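Local coordinates for protein xylose isomerase-like TIM barrel (Anabaena variabilis ATCC 29413, PDB 2QW5) that binds a zinc ion and D-xylose in the mouth of a TIM barrel and is probably a sugar or sugar-phosphate isomerase or epimerase, at residues 171-182 with 202-211; 255-263 with 317-328. One frame throughout, in Å; residues are numbered along the deposited sequence.

Contact 1: 171-182 with 202-211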
loop_
_atom_site.group_PDB
_atom_site.type_symbol
_atom_site.label_atom_id
_atom_site.label_comp_id
_atom_site.label_asym_id
_atom_site.label_seq_id
_atom_site.Cartn_x
_atom_site.Cartn_y
_atom_site.Cartn_z
ATOM N N GLU A 171 -39.022 3.316 -0.414
ATOM C CA GLU A 171 -40.340 3.370 0.284
ATOM C C GLU A 171 -40.278 4.237 1.523
ATOM O O GLU A 171 -41.150 5.058 1.729
ATOM C CB GLU A 171 -40.793 1.988 0.671
ATOM C CG GLU A 171 -41.136 1.173 -0.568
ATOM C CD GLU A 171 -41.398 -0.302 -0.286
ATOM O OE1 GLU A 171 -41.361 -0.747 0.883
ATOM O OE2 GLU A 171 -41.619 -1.034 -1.267
ATOM N N TYR A 172 -39.231 4.058 2.320
ATOM C CA TYR A 172 -38.969 4.932 3.476
ATOM C C TYR A 172 -38.748 6.401 3.090
ATOM O O TYR A 172 -39.393 7.267 3.682
ATOM C CB TYR A 172 -37.790 4.412 4.265
ATOM C CG TYR A 172 -37.515 5.213 5.527
ATOM C CD1 TYR A 172 -38.310 5.034 6.659
ATOM C CD2 TYR A 172 -36.504 6.180 5.580
ATOM C CE1 TYR A 172 -38.101 5.784 7.815
ATOM C CE2 TYR A 172 -36.291 6.938 6.747
ATOM C CZ TYR A 172 -37.077 6.715 7.863
ATOM O OH TYR A 172 -36.924 7.417 9.033
ATOM N N ALA A 173 -37.867 6.685 2.117
ATOM C CA ALA A 173 -37.584 8.073 1.671
ATOM C C ALA A 173 -38.810 8.822 1.096
ATOM O O ALA A 173 -38.950 10.060 1.250
ATOM C CB ALA A 173 -36.429 8.087 0.655
ATOM N N GLU A 174 -39.696 8.061 0.457
ATOM C CA GLU A 174 -40.934 8.620 -0.123
ATOM C C GLU A 174 -41.822 9.191 0.997
ATOM O O GLU A 174 -42.337 10.320 0.881
ATOM C CB GLU A 174 -41.658 7.574 -0.999
ATOM C CG GLU A 174 -42.723 8.179 -1.914
ATOM C CD GLU A 174 -43.467 7.160 -2.788
ATOM O OE1 GLU A 174 -43.343 5.924 -2.571
ATOM O OE2 GLU A 174 -44.196 7.629 -3.687
ATOM N N ILE A 175 -41.928 8.467 2.119
ATOM C CA ILE A 175 -42.671 8.950 3.302
ATOM C C ILE A 175 -42.031 10.262 3.814
ATOM O O ILE A 175 -42.729 11.221 4.130
ATOM C CB ILE A 175 -42.672 7.923 4.424
ATOM C CG1 ILE A 175 -43.482 6.679 4.047
ATOM C CG2 ILE A 175 -43.307 8.488 5.682
ATOM C CD1 ILE A 175 -43.384 5.607 5.053
ATOM N N LYS A 176 -40.696 10.299 3.817
ATOM C CA LYS A 176 -39.905 11.451 4.251
ATOM C C LYS A 176 -39.784 12.604 3.240
ATOM O O LYS A 176 -39.248 13.673 3.583
ATOM C CB LYS A 176 -38.469 10.971 4.611
ATOM C CG LYS A 176 -38.414 9.913 5.709
ATOM C CD LYS A 176 -38.856 10.426 7.099
ATOM C CE LYS A 176 -37.914 11.511 7.652
ATOM N NZ LYS A 176 -38.049 11.662 9.110
ATOM N N LYS A 177 -40.295 12.413 2.023
ATOM C CA LYS A 177 -40.195 13.386 0.923
ATOM C C LYS A 177 -38.721 13.738 0.512
ATOM O O LYS A 177 -38.385 14.893 0.221
ATOM C CB LYS A 177 -41.041 14.621 1.224
ATOM C CG LYS A 177 -42.509 14.285 1.496
ATOM C CD LYS A 177 -43.359 15.514 1.753
ATOM C CE LYS A 177 -44.780 15.305 1.258
ATOM N NZ LYS A 177 -45.409 14.022 1.663
ATOM N N VAL A 178 -37.869 12.709 0.501
ATOM C CA VAL A 178 -36.462 12.838 0.100
ATOM C C VAL A 178 -36.272 11.982 -1.132
ATOM O O VAL A 178 -36.523 10.763 -1.098
ATOM C CB VAL A 178 -35.515 12.349 1.221
ATOM C CG1 VAL A 178 -34.057 12.234 0.699
ATOM C CG2 VAL A 178 -35.681 13.239 2.487
ATOM N N LYS A 179 -35.900 12.598 -2.245
ATOM C CA LYS A 179 -35.635 11.803 -3.465
ATOM C C LYS A 179 -34.244 11.235 -3.276
ATOM O O LYS A 179 -33.369 11.952 -2.796
ATOM C CB LYS A 179 -35.672 12.686 -4.715
ATOM C CG LYS A 179 -36.996 13.341 -5.062
ATOM C CD LYS A 179 -37.994 12.376 -5.570
ATOM C CE LYS A 179 -39.238 13.137 -6.048
ATOM N NZ LYS A 179 -40.388 12.201 -6.104
ATOM N N LEU A 180 -34.029 9.973 -3.663
ATOM C CA LEU A 180 -32.706 9.324 -3.550
ATOM C C LEU A 180 -32.037 9.369 -4.927
ATOM O O LEU A 180 -32.549 8.762 -5.840
ATOM C CB LEU A 180 -32.853 7.872 -3.061
ATOM C CG LEU A 180 -33.408 7.673 -1.626
ATOM C CD1 LEU A 180 -33.806 6.221 -1.395
ATOM C CD2 LEU A 180 -32.409 8.149 -0.565
ATOM N N ALA A 181 -30.897 10.056 -5.057
ATOM C CA ALA A 181 -30.176 10.231 -6.353
ATOM C C ALA A 181 -28.848 9.505 -6.320
ATOM O O ALA A 181 -27.872 10.051 -5.838
ATOM C CB ALA A 181 -29.992 11.700 -6.666
ATOM N N ILE A 182 -28.831 8.252 -6.828
ATOM C CA ILE A 182 -27.634 7.412 -6.900
ATOM C C ILE A 182 -26.708 7.949 -7.985
ATOM O O ILE A 182 -27.153 8.310 -9.073
ATOM C CB ILE A 182 -27.942 5.925 -7.204
ATOM C CG1 ILE A 182 -28.901 5.306 -6.178
ATOM C CG2 ILE A 182 -26.640 5.089 -7.199
ATOM C CD1 ILE A 182 -29.447 3.850 -6.577
ATOM N N PHE A 202 -29.063 -1.533 -12.890
ATOM C CA PHE A 202 -29.301 -1.753 -11.463
ATOM C C PHE A 202 -30.733 -1.398 -11.099
ATOM O O PHE A 202 -31.429 -2.192 -10.415
ATOM C CB PHE A 202 -28.328 -0.926 -10.589
ATOM C CG PHE A 202 -28.637 -0.985 -9.103
ATOM C CD1 PHE A 202 -28.257 -2.080 -8.349
ATOM C CD2 PHE A 202 -29.336 0.038 -8.476
ATOM C CE1 PHE A 202 -28.556 -2.161 -6.983
ATOM C CE2 PHE A 202 -29.654 -0.033 -7.085
ATOM C CZ PHE A 202 -29.244 -1.131 -6.347
ATOM N N LEU A 203 -31.156 -0.210 -11.528
ATOM C CA LEU A 203 -32.508 0.291 -11.254
ATOM C C LEU A 203 -33.654 -0.545 -11.815
ATOM O O LEU A 203 -34.753 -0.445 -11.283
ATOM C CB LEU A 203 -32.667 1.743 -11.652
ATOM C CG LEU A 203 -31.845 2.740 -10.815
ATOM C CD1 LEU A 203 -31.851 4.060 -11.507
ATOM C CD2 LEU A 203 -32.322 2.917 -9.377
ATOM N N LYS A 204 -33.402 -1.366 -12.844
ATOM C CA LYS A 204 -34.442 -2.246 -13.403
ATOM C C LYS A 204 -34.969 -3.201 -12.320
ATOM O O LYS A 204 -36.112 -3.653 -12.406
ATOM C CB LYS A 204 -33.927 -3.027 -14.636
ATOM C CG LYS A 204 -33.496 -2.170 -15.868
ATOM C CD LYS A 204 -34.667 -1.650 -16.714
ATOM C CE LYS A 204 -34.262 -0.650 -17.833
ATOM N NZ LYS A 204 -33.234 -1.031 -18.808
ATOM N N GLY A 205 -34.133 -3.520 -11.323
ATOM C CA GLY A 205 -34.523 -4.365 -10.182
ATOM C C GLY A 205 -34.999 -3.664 -8.909
ATOM O O GLY A 205 -35.151 -4.313 -7.870
ATOM N N VAL A 206 -35.233 -2.358 -8.992
ATOM C CA VAL A 206 -35.736 -1.536 -7.895
ATOM C C VAL A 206 -37.106 -0.947 -8.302
ATOM O O VAL A 206 -37.193 -0.103 -9.190
ATOM C CB VAL A 206 -34.731 -0.439 -7.582
ATOM C CG1 VAL A 206 -35.173 0.396 -6.382
ATOM C CG2 VAL A 206 -33.346 -1.077 -7.299
ATOM N N LYS A 207 -38.177 -1.452 -7.693
ATOM C CA LYS A 207 -39.534 -0.992 -7.988
ATOM C C LYS A 207 -39.750 0.498 -7.705
ATOM O O LYS A 207 -40.350 1.198 -8.509
ATOM C CB LYS A 207 -40.585 -1.845 -7.252
ATOM C CG LYS A 207 -40.715 -3.286 -7.799
ATOM N N SER A 208 -39.254 0.960 -6.569
ATOM C CA SER A 208 -39.416 2.358 -6.169
ATOM C C SER A 208 -38.747 3.447 -7.038
ATOM O O SER A 208 -37.507 3.552 -7.097
ATOM C CB SER A 208 -38.969 2.537 -4.737
ATOM O OG SER A 208 -39.028 3.910 -4.399
ATOM N N LYS A 209 -39.572 4.318 -7.629
ATOM C CA LYS A 209 -39.107 5.439 -8.440
ATOM C C LYS A 209 -38.523 6.572 -7.579
ATOM O O LYS A 209 -37.916 7.516 -8.094
ATOM C CB LYS A 209 -40.236 6.012 -9.311
ATOM C CG LYS A 209 -40.841 5.065 -10.335
ATOM C CD LYS A 209 -39.842 4.444 -11.322
ATOM C CE LYS A 209 -40.595 3.728 -12.490
ATOM N NZ LYS A 209 -41.633 4.668 -13.160
ATOM N N GLN A 210 -38.730 6.486 -6.265
ATOM C CA GLN A 210 -38.094 7.410 -5.304
ATOM C C GLN A 210 -36.552 7.222 -5.404
ATOM O O GLN A 210 -35.786 8.124 -5.029
ATOM C CB GLN A 210 -38.574 7.097 -3.883
ATOM C CG GLN A 210 -38.351 8.220 -2.863
ATOM C CD GLN A 210 -39.179 9.484 -3.124
ATOM O OE1 GLN A 210 -40.068 9.492 -3.974
ATOM N NE2 GLN A 210 -38.941 10.545 -2.330
ATOM N N VAL A 211 -36.129 6.026 -5.852
ATOM C CA VAL A 211 -34.725 5.691 -6.085
ATOM C C VAL A 211 -34.395 5.997 -7.545
ATOM O O VAL A 211 -34.801 5.293 -8.460
ATOM C CB VAL A 211 -34.386 4.223 -5.749
ATOM C CG1 VAL A 211 -32.862 3.939 -6.019
ATOM C CG2 VAL A 211 -34.762 3.877 -4.275
HETATM O O HOH W 1 -41.502 4.040 -3.190
HETATM O O HOH W 2 -41.797 8.337 -5.969
#
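Q210 carries most of the polar traffic between 171-182 and 202-211. Its amide NE2 gives a hydrogen bond of 2.7 Å to V178 O, coming down on the carbonyl from above its plane, with a C=O…N angle of 104°. The side chain can turn back to that carbonyl because it bends at its second torsion (chi2 66°). On the other branch, OE1 takes a weak bond from K179 NZ and a firmer one from a water. A second water joins S208 OG to E174 OE1 in one of the two conformers of that glutamate. Backbone pairing is brief: L180 N donates to Q210 O at 2.9 Å, and L180 also bonds G212 beyond the segment, the alternating pattern of parallel strands around V211.

Van der Waals packing does the rest. In the same conformer E174 lays CB and CG beside the Q210 amide, while A173 CB backs Q210 CG. Deeper in, I182 CD1 presses on V211 CG1 at 3.5 Å, a close carbon pair, and also touches F202 CE2 and L203 CD2; L180 CD1 meets V211 CG2 at 3.8 Å. With an alanine in place of this glutamine, V178 O is likely to lose its side-chain donor, and the space between E174 and K179 would probably be left less well filled. The pairing belongs to a beta-alpha-beta crossover of the TIM barrel, 179-182 to 211-216 through helix 196-203, with I182 next to the zinc ligand E183.

Contact 2: 255-263 with 317-328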
loop_
_atom_site.group_PDB
_atom_site.type_symbol
_atom_site.label_atom_id
_atom_site.label_comp_id
_atom_site.label_asym_id
_atom_site.label_seq_id
_atom_site.Cartn_x
_atom_site.Cartn_y
_atom_site.Cartn_z
ATOM N N ALA A 255 -11.472 24.014 -11.378
ATOM C CA ALA A 255 -12.035 25.241 -11.950
ATOM C C ALA A 255 -13.058 24.921 -13.028
ATOM O O ALA A 255 -12.735 24.282 -14.004
ATOM C CB ALA A 255 -10.952 26.127 -12.513
ATOM N N LEU A 256 -14.283 25.400 -12.858
ATOM C CA LEU A 256 -15.359 25.070 -13.818
ATOM C C LEU A 256 -15.306 25.921 -15.103
ATOM O O LEU A 256 -15.737 25.489 -16.174
ATOM C CB LEU A 256 -16.706 25.149 -13.082
ATOM C CG LEU A 256 -17.991 24.677 -13.763
ATOM C CD1 LEU A 256 -17.876 23.213 -14.229
ATOM C CD2 LEU A 256 -19.156 24.897 -12.797
ATOM N N HIS A 257 -14.696 27.102 -15.024
ATOM C CA HIS A 257 -14.664 28.022 -16.156
ATOM C C HIS A 257 -13.527 27.816 -17.169
ATOM O O HIS A 257 -13.543 28.459 -18.228
ATOM C CB HIS A 257 -14.682 29.482 -15.671
ATOM C CG HIS A 257 -13.477 29.878 -14.891
ATOM N ND1 HIS A 257 -13.136 29.281 -13.698
ATOM C CD2 HIS A 257 -12.569 30.866 -15.098
ATOM C CE1 HIS A 257 -12.052 29.865 -13.214
ATOM N NE2 HIS A 257 -11.686 30.830 -14.047
ATOM N N THR A 258 -12.540 26.961 -16.845
ATOM C CA THR A 258 -11.447 26.639 -17.764
ATOM C C THR A 258 -11.381 25.118 -17.850
ATOM O O THR A 258 -10.656 24.445 -17.101
ATOM C CB THR A 258 -10.158 27.233 -17.269
ATOM O OG1 THR A 258 -9.920 26.729 -15.955
ATOM C CG2 THR A 258 -10.271 28.738 -17.216
ATOM N N SER A 259 -12.172 24.563 -18.743
ATOM C CA SER A 259 -12.215 23.089 -18.817
ATOM C C SER A 259 -12.848 22.612 -20.060
ATOM O O SER A 259 -13.431 23.392 -20.781
ATOM C CB SER A 259 -13.016 22.503 -17.636
ATOM O OG SER A 259 -14.416 22.591 -17.808
ATOM N N TRP A 260 -12.752 21.289 -20.251
ATOM C CA TRP A 260 -13.373 20.601 -21.375
ATOM C C TRP A 260 -14.799 20.057 -21.099
ATOM O O TRP A 260 -15.262 19.165 -21.809
ATOM C CB TRP A 260 -12.443 19.492 -21.843
ATOM C CG TRP A 260 -11.287 20.014 -22.603
ATOM C CD1 TRP A 260 -10.055 20.324 -22.124
ATOM C CD2 TRP A 260 -11.274 20.327 -23.999
ATOM N NE1 TRP A 260 -9.253 20.774 -23.151
ATOM C CE2 TRP A 260 -9.980 20.791 -24.311
ATOM C CE3 TRP A 260 -12.213 20.182 -25.042
ATOM C CZ2 TRP A 260 -9.593 21.145 -25.615
ATOM C CZ3 TRP A 260 -11.825 20.560 -26.355
ATOM C CH2 TRP A 260 -10.524 21.030 -26.612
ATOM N N LEU A 261 -15.515 20.608 -20.110
ATOM C CA LEU A 261 -16.910 20.201 -19.849
ATOM C C LEU A 261 -17.701 20.571 -21.105
ATOM O O LEU A 261 -17.697 21.719 -21.480
ATOM C CB LEU A 261 -17.500 20.917 -18.623
ATOM C CG LEU A 261 -18.802 20.380 -18.001
ATOM C CD1 LEU A 261 -19.078 21.191 -16.780
ATOM C CD2 LEU A 261 -20.037 20.404 -18.915
ATOM N N PRO A 262 -18.342 19.600 -21.768
ATOM C CA PRO A 262 -19.117 19.808 -22.995
ATOM C C PRO A 262 -20.503 20.394 -22.693
ATOM O O PRO A 262 -21.528 19.720 -22.731
ATOM C CB PRO A 262 -19.175 18.396 -23.586
ATOM C CG PRO A 262 -19.218 17.521 -22.434
ATOM C CD PRO A 262 -18.392 18.179 -21.359
ATOM N N TRP A 263 -20.500 21.669 -22.358
ATOM C CA TRP A 263 -21.696 22.328 -21.904
ATOM C C TRP A 263 -22.938 22.110 -22.728
ATOM O O TRP A 263 -23.982 21.729 -22.159
ATOM C CB TRP A 263 -21.458 23.821 -21.758
ATOM C CG TRP A 263 -20.456 24.174 -20.738
ATOM C CD1 TRP A 263 -19.131 24.464 -20.950
ATOM C CD2 TRP A 263 -20.685 24.334 -19.330
ATOM N NE1 TRP A 263 -18.530 24.783 -19.757
ATOM C CE2 TRP A 263 -19.456 24.703 -18.746
ATOM C CE3 TRP A 263 -21.816 24.185 -18.500
ATOM C CZ2 TRP A 263 -19.320 24.929 -17.361
ATOM C CZ3 TRP A 263 -21.681 24.403 -17.137
ATOM C CH2 TRP A 263 -20.447 24.797 -16.583
ATOM N N ILE A 317 -13.039 31.104 -7.378
ATOM C CA ILE A 317 -13.442 29.943 -8.185
ATOM C C ILE A 317 -14.975 29.749 -8.162
ATOM O O ILE A 317 -15.573 29.513 -9.219
ATOM C CB ILE A 317 -12.665 28.674 -7.767
ATOM C CG1 ILE A 317 -11.152 28.860 -8.028
ATOM C CG2 ILE A 317 -13.149 27.404 -8.502
ATOM C CD1 ILE A 317 -10.757 29.185 -9.470
ATOM N N ALA A 318 -15.579 29.874 -6.977
ATOM C CA ALA A 318 -17.049 29.736 -6.800
ATOM C C ALA A 318 -17.827 30.741 -7.657
ATOM O O ALA A 318 -18.810 30.394 -8.324
ATOM C CB ALA A 318 -17.434 29.891 -5.316
ATOM N N ASP A 319 -17.349 31.981 -7.664
ATOM C CA ASP A 319 -17.985 33.043 -8.430
ATOM C C ASP A 319 -17.873 32.791 -9.932
ATOM O O ASP A 319 -18.858 32.929 -10.658
ATOM C CB ASP A 319 -17.388 34.404 -8.059
ATOM C CG ASP A 319 -18.202 35.575 -8.587
ATOM O OD1 ASP A 319 -19.442 35.452 -8.746
ATOM O OD2 ASP A 319 -17.583 36.635 -8.795
ATOM N N GLU A 320 -16.677 32.421 -10.401
ATOM C CA GLU A 320 -16.485 32.121 -11.831
ATOM C C GLU A 320 -17.310 30.917 -12.248
ATOM O O GLU A 320 -17.756 30.858 -13.395
ATOM C CB GLU A 320 -15.014 31.817 -12.152
ATOM C CG GLU A 320 -14.062 32.981 -11.970
ATOM C CD GLU A 320 -14.254 34.118 -12.983
ATOM O OE1 GLU A 320 -14.619 33.868 -14.156
ATOM O OE2 GLU A 320 -14.022 35.285 -12.598
ATOM N N ALA A 321 -17.483 29.971 -11.325
ATOM C CA ALA A 321 -18.264 28.720 -11.592
ATOM C C ALA A 321 -19.767 29.029 -11.902
ATOM O O ALA A 321 -20.341 28.512 -12.873
ATOM C CB ALA A 321 -18.120 27.750 -10.393
ATOM N N ILE A 322 -20.386 29.874 -11.069
ATOM C CA ILE A 322 -21.793 30.250 -11.267
ATOM C C ILE A 322 -21.918 31.116 -12.526
ATOM O O ILE A 322 -22.875 30.947 -13.250
ATOM C CB ILE A 322 -22.457 30.898 -10.014
ATOM C CG1 ILE A 322 -23.966 31.123 -10.223
ATOM C CG2 ILE A 322 -21.733 32.204 -9.586
ATOM C CD1 ILE A 322 -24.776 31.180 -8.890
ATOM N N LYS A 323 -20.949 32.020 -12.771
ATOM C CA LYS A 323 -20.946 32.877 -13.957
ATOM C C LYS A 323 -20.918 32.042 -15.237
ATOM O O LYS A 323 -21.780 32.224 -16.113
ATOM C CB LYS A 323 -19.822 33.921 -13.897
ATOM C CG LYS A 323 -20.078 35.044 -12.857
ATOM C CD LYS A 323 -18.826 35.916 -12.658
ATOM C CE LYS A 323 -19.010 37.110 -11.684
ATOM N NZ LYS A 323 -19.846 38.254 -12.183
ATOM N N VAL A 324 -19.999 31.081 -15.323
ATOM C CA VAL A 324 -19.938 30.194 -16.508
ATOM C C VAL A 324 -21.204 29.346 -16.665
ATOM O O VAL A 324 -21.719 29.238 -17.767
ATOM C CB VAL A 324 -18.612 29.347 -16.626
ATOM C CG1 VAL A 324 -18.525 28.212 -15.574
ATOM C CG2 VAL A 324 -18.519 28.747 -18.025
ATOM N N THR A 325 -21.699 28.754 -15.571
ATOM C CA THR A 325 -22.915 27.912 -15.591
ATOM C C THR A 325 -24.119 28.702 -16.130
ATOM O O THR A 325 -24.861 28.207 -16.983
ATOM C CB THR A 325 -23.233 27.320 -14.186
ATOM O OG1 THR A 325 -22.090 26.576 -13.714
ATOM C CG2 THR A 325 -24.491 26.434 -14.203
ATOM N N ARG A 326 -24.299 29.927 -15.636
ATOM C CA ARG A 326 -25.390 30.803 -16.107
ATOM C C ARG A 326 -25.220 31.241 -17.570
ATOM O O ARG A 326 -26.220 31.258 -18.317
ATOM C CB ARG A 326 -25.570 32.039 -15.197
ATOM C CG ARG A 326 -26.134 31.672 -13.870
ATOM C CD ARG A 326 -26.951 32.765 -13.241
ATOM N NE ARG A 326 -27.621 32.337 -12.001
ATOM C CZ ARG A 326 -28.722 31.565 -11.924
ATOM N NH1 ARG A 326 -29.298 30.990 -12.998
ATOM N NH2 ARG A 326 -29.217 31.311 -10.712
ATOM N N LYS A 327 -23.970 31.519 -17.976
ATOM C CA LYS A 327 -23.642 31.900 -19.340
ATOM C C LYS A 327 -24.032 30.786 -20.291
ATOM O O LYS A 327 -24.670 31.013 -21.314
ATOM C CB LYS A 327 -22.141 32.179 -19.512
ATOM C CG LYS A 327 -21.835 33.012 -20.762
ATOM C CD LYS A 327 -20.359 33.352 -21.036
ATOM C CE LYS A 327 -19.657 32.337 -21.962
ATOM N NZ LYS A 327 -19.402 31.012 -21.322
ATOM N N GLU A 328 -23.667 29.571 -19.921
ATOM C CA GLU A 328 -23.914 28.385 -20.744
ATOM C C GLU A 328 -25.358 27.948 -20.760
ATOM O O GLU A 328 -25.849 27.445 -21.785
ATOM C CB GLU A 328 -22.982 27.260 -20.291
ATOM C CG GLU A 328 -21.493 27.610 -20.536
ATOM C CD GLU A 328 -21.116 27.734 -22.004
ATOM O OE1 GLU A 328 -21.754 27.090 -22.876
ATOM O OE2 GLU A 328 -20.150 28.480 -22.266
HETATM O O HOH W 3 -14.651 28.026 -11.490
#
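W263 and H257 each offer a ring face to a glutamate of helix 314-332, a worked example of how aliphatic carbons of acidic side chains can serve as packing surface. E328 CG makes a CH-pi contact with the five-membered ring of W263, 3.7 Å from its centroid, while L261 CD1 covers the opposite face near the rim. The bend of E328 at its second torsion (chi2 -66°) turns the carboxylate over the CB–CG root of the indole, its plane 26° from that of the ring. Salt bridges from K327 NZ and from K331 hold E328 OE2. In the second CH-pi contact E320 CB sits over the centre of the H257 ring, 3.6 Å from its centroid.

Between these rings the packing is equally close. L256 CD2 reaches A321 CB at 3.9 Å and T325 OG1 at 3.5 Å, and V324 CG1 is wedged among L256 CG, the H257 backbone and W263 CZ2. T325 OG1 is itself tied to A321 O within the helix, a carbonyl that also accepts from T325 N on its opposite face.

The margin is looser and wetter. I317 CD1 meets only the edge of the H257 ring, 4.0 Å from CE1, and one water bridges the segments, accepting from L256 N, donating to I317 O and bonding H257 ND1. E320 and E328 stay partly exposed. Elsewhere on the loop, W260 NE1 hydrogen-bonds E220 of the second subunit.

Beneath, L256, A321 and T325 rest on V280 of strand 278-280, and L256, W263 and T325 on V248 of strand 243-248. Helix 314-332 also packs on strand 11-14, with T325 and I322 on I11, while W263 opens helix 263-273.

Overall arrangement
Contact 1 and contact 2 lie on opposite sides of the chain's centre, their own centres 31 Å apart and their nearest atoms about 17 Å apart, so they do not touch. Both segments of contact 1 precede those of contact 2 in the chain. What they share is the closed eight-stranded parallel barrel: contact 1 joins neighbouring strands 179-182 and 211-216, whereas contact 2 sets the loop after strand 243-248 against helix 314-332, which packs over strands 243-248, 278-280 and 11-14, where the barrel closes. The zinc ligands E183, D216, Q247 and E281 lie on or just after the last four strands, to which both contacts are attached; the side chains of I182 and L256 are each about 11 Å from the zinc ion.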